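Long-range contacts in mitotic checkpoint control protein kinase BUB1 (Drosophila melanogaster, PDB 6JKK), which works at kinetochores in the mitotic checkpoint and, through its kinase domain, phosphorylates CENP-E to allow end-on capture of spindle microtubules: residues Q35-V40 with Y119-N124; K55-K60 with K74-G79; G68-G73 with K81-Q86; C164-I169 with S254-L259; D248-V253 with T297-R302. All blocks are in the same frame, centred on the assembly; numbering follows the deposited sequence.

Interaction 1: residues Q35-V40 with Y119-N124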
# COMPACT_ATOMS: atom_id res chain seq x y z
N GLN A 35 -5.31 23.99 3.72
CA GLN A 35 -4.90 25.36 4.00
C GLN A 35 -3.56 25.67 3.35
O GLN A 35 -2.55 25.04 3.66
CB GLN A 35 -4.82 25.64 5.51
CG GLN A 35 -4.35 27.07 5.81
CD GLN A 35 -4.44 27.43 7.29
OE1 GLN A 35 -4.56 26.57 8.15
NE2 GLN A 35 -4.38 28.72 7.58
N LEU A 36 -3.57 26.63 2.43
CA LEU A 36 -2.34 27.18 1.89
C LEU A 36 -1.70 28.14 2.89
O LEU A 36 -2.37 29.01 3.44
CB LEU A 36 -2.62 27.92 0.58
CG LEU A 36 -2.23 27.22 -0.72
CD1 LEU A 36 -2.78 25.82 -0.77
CD2 LEU A 36 -2.71 28.03 -1.92
N VAL A 37 -0.40 27.98 3.13
CA VAL A 37 0.35 28.91 3.98
C VAL A 37 1.68 29.26 3.33
O VAL A 37 2.13 28.57 2.41
CB VAL A 37 0.63 28.33 5.39
CG1 VAL A 37 -0.67 28.09 6.16
CG2 VAL A 37 1.45 27.04 5.30
N GLY A 38 2.32 30.33 3.80
CA GLY A 38 3.63 30.69 3.30
C GLY A 38 4.65 29.66 3.75
O GLY A 38 5.31 29.02 2.93
N HIS A 39 4.75 29.47 5.06
CA HIS A 39 5.81 28.63 5.61
C HIS A 39 5.25 27.58 6.57
O HIS A 39 4.58 27.92 7.54
CB HIS A 39 6.85 29.48 6.33
CG HIS A 39 7.98 28.68 6.91
ND1 HIS A 39 8.95 28.09 6.13
CD2 HIS A 39 8.29 28.37 8.19
CE1 HIS A 39 9.82 27.46 6.91
NE2 HIS A 39 9.44 27.61 8.16
N VAL A 40 5.55 26.31 6.28
CA VAL A 40 5.16 25.22 7.16
C VAL A 40 6.33 24.90 8.08
O VAL A 40 7.44 24.65 7.61
CB VAL A 40 4.81 23.96 6.34
CG1 VAL A 40 4.73 22.73 7.23
CG2 VAL A 40 3.50 24.15 5.59
N TYR A 119 -6.80 16.30 6.30
CA TYR A 119 -6.42 17.71 6.25
C TYR A 119 -5.06 17.86 5.58
O TYR A 119 -4.20 16.96 5.67
CB TYR A 119 -6.39 18.31 7.66
CG TYR A 119 -7.76 18.37 8.29
CD1 TYR A 119 -8.18 17.39 9.18
CD2 TYR A 119 -8.64 19.39 7.97
CE1 TYR A 119 -9.44 17.43 9.75
CE2 TYR A 119 -9.90 19.45 8.54
CZ TYR A 119 -10.29 18.46 9.42
OH TYR A 119 -11.55 18.52 9.98
N ALA A 120 -4.87 18.99 4.91
CA ALA A 120 -3.62 19.27 4.22
C ALA A 120 -3.13 20.67 4.54
O ALA A 120 -3.85 21.65 4.33
CB ALA A 120 -3.78 19.11 2.71
N LEU A 121 -1.91 20.77 5.04
CA LEU A 121 -1.28 22.06 5.23
C LEU A 121 -0.19 22.16 4.17
O LEU A 121 0.75 21.37 4.16
CB LEU A 121 -0.68 22.16 6.64
CG LEU A 121 -0.16 23.51 7.11
CD1 LEU A 121 -1.29 24.52 7.19
CD2 LEU A 121 0.53 23.36 8.46
N VAL A 122 -0.35 23.12 3.26
CA VAL A 122 0.51 23.20 2.08
C VAL A 122 1.26 24.54 2.01
O VAL A 122 0.66 25.58 1.71
CB VAL A 122 -0.32 22.98 0.80
CG1 VAL A 122 0.57 23.06 -0.42
CG2 VAL A 122 -1.01 21.62 0.85
N GLY A 123 2.56 24.51 2.29
CA GLY A 123 3.36 25.72 2.26
C GLY A 123 4.23 25.80 1.03
O GLY A 123 4.24 24.89 0.20
N ASN A 124 4.96 26.90 0.90
CA ASN A 124 5.89 27.08 -0.21
C ASN A 124 6.97 25.99 -0.16
O ASN A 124 7.44 25.53 -1.19
CB ASN A 124 6.56 28.45 -0.13
CG ASN A 124 5.57 29.61 -0.05
OD1 ASN A 124 4.46 29.55 -0.58
ND2 ASN A 124 5.99 30.69 0.59

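Interaction 2: residues K55-K60 with K74-G79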
# COMPACT_ATOMS: atom_id res chain seq x y z
N LYS A 55 -7.46 21.84 15.50
CA LYS A 55 -6.20 21.77 16.25
C LYS A 55 -5.78 20.33 16.51
O LYS A 55 -6.61 19.47 16.80
CB LYS A 55 -6.31 22.54 17.58
CG LYS A 55 -5.08 22.37 18.48
CD LYS A 55 -5.21 23.15 19.77
CE LYS A 55 -5.11 24.63 19.52
NZ LYS A 55 -5.05 25.40 20.80
N PHE A 56 -4.48 20.08 16.40
CA PHE A 56 -3.94 18.73 16.55
C PHE A 56 -2.81 18.74 17.57
O PHE A 56 -2.03 19.68 17.62
CB PHE A 56 -3.40 18.22 15.22
CG PHE A 56 -4.44 18.12 14.14
CD1 PHE A 56 -4.81 19.25 13.41
CD2 PHE A 56 -5.03 16.91 13.85
CE1 PHE A 56 -5.77 19.16 12.41
CE2 PHE A 56 -5.99 16.80 12.85
CZ PHE A 56 -6.35 17.93 12.13
N GLU A 57 -2.75 17.70 18.39
CA GLU A 57 -1.55 17.45 19.19
C GLU A 57 -0.57 16.78 18.25
O GLU A 57 -0.96 15.91 17.48
CB GLU A 57 -1.84 16.47 20.33
CG GLU A 57 -2.66 16.99 21.49
CD GLU A 57 -3.00 15.88 22.47
OE1 GLU A 57 -2.73 14.71 22.14
OE2 GLU A 57 -3.54 16.18 23.56
N VAL A 58 0.69 17.20 18.29
CA VAL A 58 1.76 16.47 17.60
C VAL A 58 2.57 15.78 18.70
O VAL A 58 3.24 16.44 19.48
CB VAL A 58 2.66 17.40 16.78
CG1 VAL A 58 3.73 16.59 16.05
CG2 VAL A 58 1.83 18.21 15.79
N SER A 59 2.48 14.45 18.76
CA SER A 59 2.98 13.73 19.93
C SER A 59 4.39 13.15 19.79
O SER A 59 5.35 13.68 20.36
CB SER A 59 1.99 12.64 20.37
OG SER A 59 0.73 13.21 20.71
N LYS A 60 4.51 12.07 19.03
CA LYS A 60 5.75 11.30 18.96
C LYS A 60 6.24 11.05 17.53
O LYS A 60 5.46 10.89 16.60
CB LYS A 60 5.58 9.97 19.70
CG LYS A 60 5.41 10.14 21.21
CD LYS A 60 5.41 8.81 21.95
CE LYS A 60 4.09 8.06 21.83
NZ LYS A 60 4.01 6.92 22.80
N LYS A 74 -3.06 13.68 17.54
CA LYS A 74 -4.49 13.51 17.74
C LYS A 74 -5.28 14.76 17.38
O LYS A 74 -4.91 15.87 17.76
CB LYS A 74 -4.79 13.11 19.19
CG LYS A 74 -6.27 12.93 19.49
CD LYS A 74 -6.49 12.42 20.91
CE LYS A 74 -5.84 11.07 21.12
NZ LYS A 74 -5.95 10.60 22.54
N HIS A 75 -6.37 14.56 16.64
CA HIS A 75 -7.36 15.60 16.41
C HIS A 75 -8.17 15.76 17.70
O HIS A 75 -8.96 14.89 18.05
CB HIS A 75 -8.27 15.20 15.24
CG HIS A 75 -9.25 16.26 14.84
ND1 HIS A 75 -10.60 16.00 14.69
CD2 HIS A 75 -9.08 17.57 14.55
CE1 HIS A 75 -11.22 17.11 14.33
NE2 HIS A 75 -10.33 18.07 14.24
N LEU A 76 -7.94 16.87 18.40
CA LEU A 76 -8.51 17.08 19.73
C LEU A 76 -10.04 17.00 19.80
O LEU A 76 -10.60 16.42 20.73
CB LEU A 76 -8.02 18.42 20.29
CG LEU A 76 -6.51 18.47 20.51
CD1 LEU A 76 -6.04 19.83 21.00
CD2 LEU A 76 -6.14 17.40 21.51
N LYS A 77 -10.70 17.58 18.80
CA LYS A 77 -12.16 17.62 18.75
C LYS A 77 -12.74 16.21 18.65
O LYS A 77 -13.70 15.86 19.36
CB LYS A 77 -12.61 18.46 17.55
CG LYS A 77 -14.10 18.76 17.48
CD LYS A 77 -14.38 19.84 16.44
CE LYS A 77 -13.68 21.15 16.79
NZ LYS A 77 -13.48 22.03 15.59
N SER A 78 -12.14 15.41 17.79
CA SER A 78 -12.59 14.05 17.51
C SER A 78 -12.06 13.03 18.52
O SER A 78 -12.74 12.05 18.84
CB SER A 78 -12.10 13.62 16.13
OG SER A 78 -13.17 13.38 15.25
N GLY A 79 -10.84 13.26 18.99
CA GLY A 79 -10.11 12.25 19.75
C GLY A 79 -9.45 11.28 18.79
O GLY A 79 -8.76 10.35 19.21
O HOH W 1 -9.62 19.57 17.20

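Interaction 3: residues G68-G73 with K81-Q86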
# COMPACT_ATOMS: atom_id res chain seq x y z
N GLY A 68 11.72 14.34 4.94
CA GLY A 68 10.50 14.42 5.72
C GLY A 68 10.48 13.58 6.97
O GLY A 68 11.49 13.02 7.39
N SER A 69 9.30 13.49 7.57
CA SER A 69 9.12 12.70 8.79
C SER A 69 7.65 12.33 8.94
O SER A 69 6.79 12.88 8.24
CB SER A 69 9.59 13.49 10.01
OG SER A 69 8.83 14.68 10.16
N VAL A 70 7.37 11.39 9.83
CA VAL A 70 6.00 11.02 10.18
C VAL A 70 5.86 11.09 11.69
O VAL A 70 6.72 10.57 12.42
CB VAL A 70 5.63 9.60 9.67
CG1 VAL A 70 4.25 9.21 10.18
CG2 VAL A 70 5.65 9.56 8.15
N TYR A 71 4.80 11.73 12.15
CA TYR A 71 4.52 11.87 13.57
C TYR A 71 3.13 11.35 13.88
O TYR A 71 2.24 11.42 13.03
CB TYR A 71 4.63 13.34 13.99
CG TYR A 71 6.05 13.79 14.28
CD1 TYR A 71 6.92 14.13 13.24
CD2 TYR A 71 6.52 13.87 15.58
CE1 TYR A 71 8.23 14.52 13.51
CE2 TYR A 71 7.82 14.27 15.86
CZ TYR A 71 8.66 14.59 14.82
OH TYR A 71 9.96 14.98 15.09
N VAL A 72 2.95 10.81 15.08
CA VAL A 72 1.61 10.43 15.53
C VAL A 72 1.08 11.55 16.41
O VAL A 72 1.84 12.17 17.17
CB VAL A 72 1.61 9.06 16.27
CG1 VAL A 72 2.63 9.05 17.39
CG2 VAL A 72 0.22 8.73 16.80
N GLY A 73 -0.21 11.86 16.28
CA GLY A 73 -0.82 12.90 17.08
C GLY A 73 -2.29 12.63 17.31
O GLY A 73 -2.73 11.47 17.27
N LYS A 81 -6.96 9.58 16.56
CA LYS A 81 -5.51 9.49 16.44
C LYS A 81 -5.10 9.62 14.98
O LYS A 81 -5.62 8.91 14.12
CB LYS A 81 -5.00 8.15 16.97
CG LYS A 81 -4.67 8.13 18.45
CD LYS A 81 -3.72 6.98 18.74
CE LYS A 81 -3.73 6.61 20.21
NZ LYS A 81 -2.81 5.47 20.48
N VAL A 82 -4.17 10.53 14.71
CA VAL A 82 -3.79 10.81 13.33
C VAL A 82 -2.29 10.60 13.08
O VAL A 82 -1.48 10.63 14.02
CB VAL A 82 -4.20 12.25 12.92
CG1 VAL A 82 -5.72 12.41 13.00
CG2 VAL A 82 -3.52 13.28 13.80
N ALA A 83 -1.94 10.36 11.83
CA ALA A 83 -0.54 10.39 11.41
C ALA A 83 -0.33 11.71 10.71
O ALA A 83 -1.15 12.11 9.88
CB ALA A 83 -0.24 9.25 10.46
N LEU A 84 0.77 12.38 11.03
CA LEU A 84 1.12 13.61 10.33
C LEU A 84 2.36 13.36 9.49
O LEU A 84 3.42 13.02 10.02
CB LEU A 84 1.36 14.76 11.33
CG LEU A 84 0.21 15.00 12.30
CD1 LEU A 84 0.54 14.45 13.67
CD2 LEU A 84 -0.17 16.47 12.40
N LYS A 85 2.21 13.50 8.18
CA LYS A 85 3.32 13.24 7.26
C LYS A 85 3.81 14.53 6.64
O LYS A 85 3.06 15.22 5.93
CB LYS A 85 2.90 12.27 6.16
CG LYS A 85 4.00 11.96 5.16
CD LYS A 85 3.49 11.04 4.06
CE LYS A 85 4.57 10.71 3.05
NZ LYS A 85 4.08 9.65 2.11
N GLN A 86 5.07 14.86 6.91
CA GLN A 86 5.68 16.07 6.40
C GLN A 86 6.67 15.72 5.30
O GLN A 86 7.44 14.76 5.43
CB GLN A 86 6.41 16.80 7.51
CG GLN A 86 7.05 18.12 7.06
CD GLN A 86 7.32 19.05 8.22
OE1 GLN A 86 8.04 18.71 9.16
NE2 GLN A 86 6.73 20.24 8.16
O HOH W 2 9.81 16.91 8.70

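Interaction 4: residues C164-I169 with S254-L259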
# COMPACT_ATOMS: atom_id res chain seq x y z
N CYS A 164 -5.87 -12.49 0.58
CA CYS A 164 -7.15 -12.36 -0.09
C CYS A 164 -7.62 -10.91 -0.01
O CYS A 164 -8.14 -10.36 -0.98
CB CYS A 164 -8.18 -13.28 0.58
SG CYS A 164 -9.71 -13.48 -0.35
N GLN A 165 -7.42 -10.30 1.15
CA GLN A 165 -7.78 -8.90 1.33
C GLN A 165 -6.93 -7.98 0.48
O GLN A 165 -7.46 -7.05 -0.16
CB GLN A 165 -7.64 -8.49 2.80
CG GLN A 165 -8.63 -9.16 3.74
CD GLN A 165 -8.42 -8.72 5.17
OE1 GLN A 165 -8.36 -7.53 5.45
NE2 GLN A 165 -8.27 -9.68 6.08
N MET A 166 -5.62 -8.20 0.48
CA MET A 166 -4.71 -7.35 -0.27
C MET A 166 -5.01 -7.43 -1.76
O MET A 166 -4.91 -6.44 -2.47
CB MET A 166 -3.24 -7.73 -0.01
CG MET A 166 -2.72 -7.28 1.34
SD MET A 166 -0.96 -7.63 1.52
CE MET A 166 -0.99 -9.43 1.51
N LEU A 167 -5.35 -8.62 -2.23
CA LEU A 167 -5.73 -8.81 -3.63
C LEU A 167 -6.98 -7.99 -3.95
O LEU A 167 -7.08 -7.40 -5.03
CB LEU A 167 -5.99 -10.29 -3.92
CG LEU A 167 -4.75 -11.12 -4.22
CD1 LEU A 167 -5.03 -12.60 -3.97
CD2 LEU A 167 -4.30 -10.88 -5.65
N ASP A 168 -7.93 -7.96 -3.03
CA ASP A 168 -9.18 -7.23 -3.26
C ASP A 168 -8.89 -5.73 -3.34
O ASP A 168 -9.43 -5.03 -4.19
CB ASP A 168 -10.19 -7.52 -2.15
CG ASP A 168 -11.61 -7.71 -2.66
OD1 ASP A 168 -11.80 -7.89 -3.88
OD2 ASP A 168 -12.54 -7.71 -1.81
N ILE A 169 -8.02 -5.26 -2.45
CA ILE A 169 -7.69 -3.83 -2.41
C ILE A 169 -6.98 -3.38 -3.68
O ILE A 169 -7.29 -2.32 -4.25
CB ILE A 169 -6.85 -3.50 -1.15
CG1 ILE A 169 -7.69 -3.69 0.11
CG2 ILE A 169 -6.31 -2.08 -1.22
CD1 ILE A 169 -6.88 -3.69 1.42
N SER A 254 5.75 -9.75 -3.07
CA SER A 254 6.81 -9.47 -2.12
C SER A 254 6.23 -9.39 -0.70
O SER A 254 6.85 -9.86 0.25
CB SER A 254 7.55 -8.17 -2.48
OG SER A 254 6.92 -7.05 -1.89
N VAL A 255 5.03 -8.83 -0.57
CA VAL A 255 4.37 -8.74 0.73
C VAL A 255 3.92 -10.12 1.23
O VAL A 255 4.11 -10.47 2.39
CB VAL A 255 3.17 -7.79 0.72
CG1 VAL A 255 2.52 -7.74 2.09
CG2 VAL A 255 3.60 -6.39 0.31
N MET A 256 3.32 -10.90 0.34
CA MET A 256 2.90 -12.26 0.69
C MET A 256 4.11 -13.06 1.14
O MET A 256 4.03 -13.85 2.08
CB MET A 256 2.23 -12.96 -0.50
CG MET A 256 0.97 -12.28 -1.02
SD MET A 256 0.34 -13.24 -2.41
CE MET A 256 -1.07 -12.22 -2.89
N HIS A 257 5.25 -12.85 0.47
CA HIS A 257 6.48 -13.57 0.79
C HIS A 257 7.00 -13.24 2.19
O HIS A 257 7.46 -14.14 2.92
CB HIS A 257 7.56 -13.24 -0.26
CG HIS A 257 8.79 -14.08 -0.16
ND1 HIS A 257 9.77 -13.85 0.78
CD2 HIS A 257 9.21 -15.14 -0.90
CE1 HIS A 257 10.74 -14.74 0.62
NE2 HIS A 257 10.42 -15.54 -0.38
N VAL A 258 6.95 -11.97 2.57
CA VAL A 258 7.41 -11.55 3.90
C VAL A 258 6.52 -12.15 4.99
O VAL A 258 7.01 -12.59 6.03
CB VAL A 258 7.45 -10.01 4.03
CG1 VAL A 258 7.86 -9.60 5.43
CG2 VAL A 258 8.43 -9.43 3.04
N LEU A 259 5.21 -12.18 4.73
CA LEU A 259 4.25 -12.71 5.69
C LEU A 259 4.45 -14.21 5.88
O LEU A 259 4.48 -14.70 7.01
CB LEU A 259 2.81 -12.42 5.22
CG LEU A 259 2.41 -10.96 5.05
CD1 LEU A 259 0.96 -10.83 4.62
CD2 LEU A 259 2.63 -10.21 6.35

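Interaction 5: residues D248-V253 with T297-R302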
# COMPACT_ATOMS: atom_id res chain seq x y z
N ASP A 248 2.79 -3.33 -9.34
CA ASP A 248 2.04 -3.54 -8.11
C ASP A 248 1.90 -5.02 -7.79
O ASP A 248 1.98 -5.43 -6.63
CB ASP A 248 0.65 -2.91 -8.23
CG ASP A 248 0.65 -1.45 -7.87
OD1 ASP A 248 1.73 -0.92 -7.54
OD2 ASP A 248 -0.44 -0.84 -7.92
N LEU A 249 1.69 -5.83 -8.83
CA LEU A 249 1.46 -7.26 -8.65
C LEU A 249 2.76 -7.92 -8.16
O LEU A 249 2.73 -8.87 -7.38
CB LEU A 249 0.94 -7.90 -9.95
CG LEU A 249 -0.35 -7.26 -10.48
CD1 LEU A 249 -0.89 -8.01 -11.68
CD2 LEU A 249 -1.41 -7.17 -9.39
N TYR A 250 3.88 -7.38 -8.60
CA TYR A 250 5.18 -7.79 -8.08
C TYR A 250 5.28 -7.43 -6.60
O TYR A 250 5.68 -8.25 -5.78
CB TYR A 250 6.31 -7.13 -8.88
CG TYR A 250 7.70 -7.42 -8.36
CD1 TYR A 250 8.39 -8.55 -8.78
CD2 TYR A 250 8.33 -6.56 -7.48
CE1 TYR A 250 9.67 -8.82 -8.32
CE2 TYR A 250 9.60 -6.81 -7.01
CZ TYR A 250 10.26 -7.95 -7.43
OH TYR A 250 11.53 -8.20 -6.97
N GLY A 251 4.89 -6.20 -6.26
CA GLY A 251 4.90 -5.74 -4.88
C GLY A 251 4.03 -6.60 -3.98
O GLY A 251 4.41 -6.91 -2.84
N LEU A 252 2.87 -6.97 -4.50
CA LEU A 252 1.93 -7.85 -3.80
C LEU A 252 2.58 -9.16 -3.39
O LEU A 252 2.46 -9.59 -2.24
CB LEU A 252 0.72 -8.15 -4.70
CG LEU A 252 -0.66 -7.67 -4.27
CD1 LEU A 252 -1.73 -8.27 -5.17
CD2 LEU A 252 -0.93 -8.01 -2.81
N VAL A 253 3.25 -9.81 -4.33
CA VAL A 253 3.95 -11.06 -4.04
C VAL A 253 5.01 -10.85 -2.96
O VAL A 253 5.14 -11.67 -2.05
CB VAL A 253 4.61 -11.67 -5.30
CG1 VAL A 253 5.42 -12.90 -4.94
CG2 VAL A 253 3.55 -12.04 -6.30
N THR A 297 1.55 -16.68 -11.22
CA THR A 297 0.58 -15.88 -11.97
C THR A 297 0.86 -14.39 -11.82
O THR A 297 0.74 -13.62 -12.78
CB THR A 297 -0.84 -16.19 -11.49
OG1 THR A 297 -1.12 -17.57 -11.71
CG2 THR A 297 -1.86 -15.35 -12.24
N LEU A 298 1.22 -13.98 -10.61
CA LEU A 298 1.43 -12.56 -10.34
C LEU A 298 2.80 -12.07 -10.80
O LEU A 298 2.98 -10.88 -11.07
CB LEU A 298 1.23 -12.26 -8.85
CG LEU A 298 -0.19 -12.35 -8.28
CD1 LEU A 298 -0.18 -12.29 -6.76
CD2 LEU A 298 -1.05 -11.23 -8.84
N LEU A 299 3.77 -12.98 -10.89
CA LEU A 299 5.13 -12.61 -11.30
C LEU A 299 5.36 -12.72 -12.80
O LEU A 299 6.23 -12.04 -13.36
CB LEU A 299 6.16 -13.48 -10.58
CG LEU A 299 6.41 -13.21 -9.11
CD1 LEU A 299 7.40 -14.21 -8.54
CD2 LEU A 299 6.93 -11.80 -8.93
N ASN A 300 4.60 -13.58 -13.47
CA ASN A 300 4.86 -13.87 -14.87
C ASN A 300 3.67 -13.51 -15.74
O ASN A 300 2.79 -14.33 -15.97
CB ASN A 300 5.23 -15.34 -15.04
CG ASN A 300 6.48 -15.72 -14.25
OD1 ASN A 300 7.59 -15.66 -14.77
ND2 ASN A 300 6.29 -16.10 -13.00
N ILE A 301 3.67 -12.26 -16.22
CA ILE A 301 2.57 -11.72 -17.01
C ILE A 301 3.05 -11.43 -18.43
O ILE A 301 4.13 -10.86 -18.62
CB ILE A 301 2.01 -10.45 -16.33
CG1 ILE A 301 1.50 -10.81 -14.93
CG2 ILE A 301 0.89 -9.84 -17.16
CD1 ILE A 301 1.41 -9.63 -13.98
N ARG A 302 2.26 -11.83 -19.41
CA ARG A 302 2.67 -11.81 -20.82
C ARG A 302 2.97 -10.41 -21.34
O ARG A 302 4.03 -10.16 -21.92
CB ARG A 302 1.61 -12.48 -21.68
CG ARG A 302 2.15 -13.46 -22.70
CD ARG A 302 1.05 -14.35 -23.25
NE ARG A 302 0.09 -13.61 -24.06
CZ ARG A 302 -1.21 -13.51 -23.78
NH1 ARG A 302 -1.70 -14.10 -22.71
NH2 ARG A 302 -2.00 -12.81 -24.59

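Interaction 1: residues Q35-V40 with Y119-N124
The side-chain amides of Asn-124 and Gln-35 meet Gly-38 and Leu-121, respectively, at the edge of the N-lobe beta sheet of a protein kinase fold. The Asn-124 amide has Gly-38 O over one of its faces, with CG 3.0 Å from that oxygen. Asn-124 keeps CG beside its own backbone N (chi1 -54°), which places the amide there. ND2 is equally near Gly-38 O but badly angled, so it makes no hydrogen bond to it. The Gln-35 amide has CD1 of Leu-121 beside OE1, approaching from one face. Gln-35 OE1 itself accepts a hydrogen bond from His-52 N.

Strand 34-36 is outermost in the sheet and runs parallel to strand 119-122. Three backbone bonds join the two segments here. Gln-35 N donates to Ala-120 O at 2.8 Å. Val-122 N donates to Gln-35 O almost straight, at 177°. Val-37 N then donates to Val-122 O at 3.0 Å, from above the carbonyl plane.

The side chains sort onto two faces. Gln-35 and Leu-121 lie side by side on one; Leu-36 and Val-122 do so on the other. The Leu-121 side chain crosses that of Val-37 at about a right angle, with its CD1 3.8 Å from Val-37 CG1. Beyond the strands the chain turns at Gly-38. Val-40 then brings CG2 against the backbone of Gly-123, 3.5 Å from its N. Val-40 also packs on Val-128, and Val-122 on Tyr-92 of helix 92-104.

The last link is at the turn. Asn-124 N donates to Gly-38 O at 3.0 Å, from above the carbonyl plane.

Interaction 2: residues K55-K60 with K74-G79
Backbone hydrogen bonds hold Glu-57 to Lys-74, in antiparallel strands. These two form the hydrogen-bonded pair. Glu-57 N donates to Lys-74 O at 2.9 Å, and Lys-74 N returns a bond to Glu-57 O at 3.1 Å. Phe-56 and His-75 form the next, non-hydrogen-bonded pair. A weak bond from Leu-76 N to Lys-55 O follows. One water extends the link: it donates to Lys-55 O and accepts from Lys-77 N.

The aromatic contact is between Phe-56 and His-75. CD2 of the imidazole sits over one face of the phenyl ring, 3.6 Å from Phe-56 CE2. The planes meet obliquely, at 37°. Phe-56 has CG beside its backbone N (chi1 -61°), while His-75 has CG anti to its own (chi1 -175°). These settings bring the two rings together. His-75 NE2 is hydrogen-bonded to Glu-54, which ties down the ring, while Phe-56 also touches Val-82.

Apolar contacts centre on Leu-76. Its CD1 touches Lys-55 CD at 3.6 Å. Its CD2 lies against Glu-57 CG at 3.5 Å, the two side chains crossing at about a right angle.

The charges of Glu-57 and Lys-74 do not touch. Their chains run side by side, but OE1 and NZ stay 5.2 Å apart.

Further along, Ser-59 and Lys-60 both face Val-72, a classic beta bulge. Strands 54-64 and 68-75 make the hairpin that carries the glycine-rich nucleotide loop of protein kinases at its turn.

Interaction 3: residues G68-G73 with K81-Q86
Lys-81 CA makes a CA-H...O contact to Gly-73 O, 3.5 Å away, where strand 80-87 starts its antiparallel pairing with strand 68-75. The two strands form a beta hairpin of the kinase N-lobe sheet, the one after the glycine-rich loop. Lys-81 NZ forms a salt bridge with Asp-135.

Val-82 exchanges two backbone bonds with Gly-73. Its N reaches Gly-73 O from well above the carbonyl plane. Ala-83 faces Val-72 without a backbone bond.

Leu-84 and Tyr-71 also bond both ways, with each donor in the carbonyl plane. With CG beside its backbone N (chi1 -54°), Leu-84 lays CD1 close to Tyr-71 O and the amide of Gly-73, which has no side chain on that face.

Lys-85, predicted to bind ATP, sets CG 4.2 Å from Val-70 CG2. Its extended chain carries NZ to salt bridges with Glu-94 of helix 92-104 and Asp-207. This is consistent with the lysine-glutamate pair of active-like kinases; Asp-207 is the aspartate of the DFG sequence.

Gln-86 and Ser-69 close the pairing with two backbone bonds. Gln-86 OE1 also accepts from Leu-43 N. A water donates to Gln-86 OE1 at 2.6 Å and bonds Ser-69 OG at 2.8 Å.

Interaction 4: residues C164-I169 with S254-L259
Sulfur-to-methyl packing is the closest part of this contact. Met-166 SD meets Val-255 CG1 at 3.5 Å, the two side chains meeting at a slant. Met-166 is bent at its last torsion (chi3 -66°), which turns CE aside toward Leu-259, still 3.9 Å from Val-255 CG1.

Methyl-to-methyl contacts complete it. Met-166 CE and Leu-259 CD1 reach toward each other tip to tip, 3.9 Å apart. On the other flank, Met-256 is extended beyond CG (chi3 -177°). Its CE comes to Leu-167 CG at 4.1 Å, and the two chains cross at about a right angle. The backbones stay apart: the CA atoms of Met-166 and Met-256, the nearest, are 9.1 Å apart.

No hydrogen bond crosses the contact. The axes of the two short helical segments are antiparallel, at 165°, and 11.4 Å apart. The two long methionine side chains, one from each helix, span that distance.

All the touching residues are buried in the helical C lobe. Helix 139-150 covers one flank, where Leu-139 touches Met-166, Val-255 and Leu-259. Strand 203-205 reaches Met-166 through Leu-203. Helix 310-322 packs on Leu-167 through Leu-310, Arg-314 and Leu-317.

Interaction 5: residues D248-V253 with T297-R302
Leu-298 presses into helix 246-261 between Leu-249 and Val-253, two residues one turn apart. Its CB lies 3.5 Å from Val-253 CG2, tighter than a usual carbon contact. The two side chains slide past each other in opposite directions. The branches divide the work: Leu-298 CD1 also touches Val-253 CG2, while CD2 meets Leu-249 CB at 4.0 Å.

Leu-299 takes the next position. Its CD2 comes to Tyr-250 CD1 at 3.6 Å, approaching the ring obliquely, and its CG touches Val-253 CG2 at 4.2 Å. Tyr-250 has CG anti to its backbone N (chi1 176°), which brings the ring to Leu-299, whose side chain it crosses at a slant.

Ile-301 adds a contact beyond the helix end. Its CD1 meets Leu-249 CD1 at 3.6 Å, and the two side chains stand about at right angles. No hydrogen bond joins the two segments; the contact is apolar and buried.

A second shell surrounds these groups. Tyr-250 OH is hydrogen-bonded to Leu-231 O, which limits how the ring can shift. Leu-298 is backed by Leu-310 and Leu-313 of helix 310-322. Asn-300 anchors the chain where it leaves helix 288-299, giving ND2 to the carbonyls of Trp-276 and Arg-296.

Asp-248, at the start of 248-253, takes no part in this packing. Its carboxylate accepts from His-174 NE2 and from the backbone N of His-180 and Ala-181. Such an aspartate, on the central C-lobe helix and holding the backbone of the catalytic loop, is a hallmark of the protein kinase fold.

In the fold
Interactions 1, 2 and 3 share the N-lobe sheet. Interactions 2 and 3 both use strand 68-75, and their centres are 11 Å apart. Interaction 1 touches interaction 2 through Tyr-119 CD1 and Phe-56 CZ at 3.5 Å. It touches interaction 3 through Val-40 CG1 and Gln-86 NE2 at 3.3 Å. Interaction 3 holds Lys-85, predicted to bind ATP, whose side chain is about 4 Å from a bound glycerol, probably from the crystallisation liquor. Interactions 4 and 5 lie in the C lobe and share helix 246-261. Leu-252 joins them, with CD2 3.6 Å from Met-166 CB. The nearest atoms of interactions 3 and 5 are about 15 Å apart.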